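Local coordinates for sporulation-control protein spo0M (Bacillus subtilis, PDB 5CL2) that controls expression of the gene spo0A and is required for the cell to pass the morphological stage 0 of sporulation, at residues R52-V56 with D152-A156. Sequence-based numbering, arbitrary orientation.
Sequences RYVIV and DCEQA
Val54 and Glu154 pair in a single parallel bridge, where the edge of one sheet meets a strand of another. Val54 N donates to Cys153 O (2.8 Å), and Gln155 N returns a nearly axial bond to Val54 O (2.9 Å, N-H...O 154°). With the segments 49° apart in direction, water extends the join: one molecule donates to both Val54 O and Glu154 OE1, and another donates to Gln155 OE1 and accepts from Val56 N. Side chains pack on both flanks. Tyr53 CB meets Cys153 CB at 3.7 Å, and Gln155 CB lies in plane at the Tyr53 ring edge. With CG anti to the backbone N (chi1 162°), the extended Gln155 chain carries its amide obliquely past Ile55 CG2. Replacing Gln155 by alanine would remove that amide and is likely to leave the second water without its Gln155 acceptor and Ile55 CG2 without its neighbour. On the far flank, Val54 CG2 sits 3.8 Å from Asp152 OD2. Farther out, Asp152 OD2 is salt-bridged to Arg63 and Glu154 OE1 to Arg210, while strand 165-173 pairs antiparallel with 152-155. Two direct backbone bonds, supplemented by two water bridges and flanked by anchored carboxylates, thus imply a short, partly hydrated joint between strands 40-57 and 146-155.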
# COMPACT_ATOMS: atom_id res chain seq x y z
N ARG A 52 12.69 -7.43 -8.03
CA ARG A 52 13.38 -7.96 -6.86
C ARG A 52 13.78 -6.80 -5.95
O ARG A 52 13.95 -5.67 -6.40
CB ARG A 52 14.64 -8.73 -7.26
CG ARG A 52 14.60 -9.36 -8.62
CD ARG A 52 16.00 -9.74 -9.06
NE ARG A 52 16.89 -8.58 -9.08
CZ ARG A 52 18.04 -8.54 -9.75
NH1 ARG A 52 18.45 -9.61 -10.44
NH2 ARG A 52 18.79 -7.45 -9.72
N TYR A 53 13.94 -7.07 -4.67
CA TYR A 53 14.39 -6.02 -3.78
C TYR A 53 15.39 -6.57 -2.78
O TYR A 53 15.43 -7.78 -2.54
CB TYR A 53 13.22 -5.34 -3.08
CG TYR A 53 12.46 -6.16 -2.06
CD1 TYR A 53 11.46 -7.05 -2.45
CD2 TYR A 53 12.73 -6.02 -0.71
CE1 TYR A 53 10.75 -7.78 -1.49
CE2 TYR A 53 12.03 -6.73 0.25
CZ TYR A 53 11.05 -7.60 -0.14
OH TYR A 53 10.39 -8.29 0.86
N VAL A 54 16.20 -5.67 -2.23
CA VAL A 54 17.30 -6.10 -1.36
C VAL A 54 16.85 -6.09 0.08
O VAL A 54 16.16 -5.18 0.55
CB VAL A 54 18.55 -5.21 -1.52
CG1 VAL A 54 19.70 -5.77 -0.68
CG2 VAL A 54 18.97 -5.14 -2.96
N ILE A 55 17.24 -7.16 0.77
CA ILE A 55 17.13 -7.29 2.21
C ILE A 55 18.52 -7.54 2.78
O ILE A 55 19.19 -8.52 2.42
CB ILE A 55 16.21 -8.44 2.62
CG1 ILE A 55 14.77 -8.18 2.17
CG2 ILE A 55 16.31 -8.71 4.11
CD1 ILE A 55 13.86 -9.34 2.52
N VAL A 56 18.99 -6.66 3.65
CA VAL A 56 20.30 -6.83 4.25
C VAL A 56 20.19 -7.36 5.67
O VAL A 56 19.45 -6.83 6.49
CB VAL A 56 21.09 -5.51 4.23
CG1 VAL A 56 22.47 -5.70 4.84
CG2 VAL A 56 21.21 -5.02 2.79
N ASP A 152 18.09 1.41 -6.37
CA ASP A 152 17.75 0.00 -6.16
C ASP A 152 16.46 -0.11 -5.38
O ASP A 152 16.01 0.86 -4.77
CB ASP A 152 18.88 -0.74 -5.44
CG ASP A 152 19.00 -2.22 -5.87
OD1 ASP A 152 18.01 -2.80 -6.37
OD2 ASP A 152 20.09 -2.80 -5.70
N CYS A 153 15.85 -1.28 -5.42
CA CYS A 153 14.66 -1.51 -4.61
C CYS A 153 15.08 -2.10 -3.26
O CYS A 153 15.77 -3.13 -3.20
CB CYS A 153 13.67 -2.41 -5.35
SG CYS A 153 13.07 -1.59 -6.83
N GLU A 154 14.69 -1.41 -2.19
CA GLU A 154 15.14 -1.74 -0.85
C GLU A 154 13.95 -2.13 0.01
O GLU A 154 12.87 -1.54 -0.10
CB GLU A 154 15.85 -0.55 -0.20
CG GLU A 154 17.03 0.05 -0.95
CD GLU A 154 18.30 -0.77 -0.88
OE1 GLU A 154 18.60 -1.38 0.17
OE2 GLU A 154 19.07 -0.73 -1.86
N GLN A 155 14.16 -3.11 0.86
CA GLN A 155 13.17 -3.51 1.84
C GLN A 155 12.69 -2.28 2.63
O GLN A 155 13.52 -1.49 3.10
CB GLN A 155 13.80 -4.54 2.78
CG GLN A 155 13.07 -4.72 4.07
CD GLN A 155 13.85 -5.55 5.04
OE1 GLN A 155 15.05 -5.31 5.27
NE2 GLN A 155 13.21 -6.58 5.59
N ALA A 156 11.37 -2.06 2.73
CA ALA A 156 10.89 -0.88 3.46
C ALA A 156 9.57 -1.06 4.26
O ALA A 156 8.61 -0.32 4.06
CB ALA A 156 10.75 0.29 2.50
O HOH W 1 17.54 -3.23 2.24
O HOH W 2 17.49 -4.42 4.49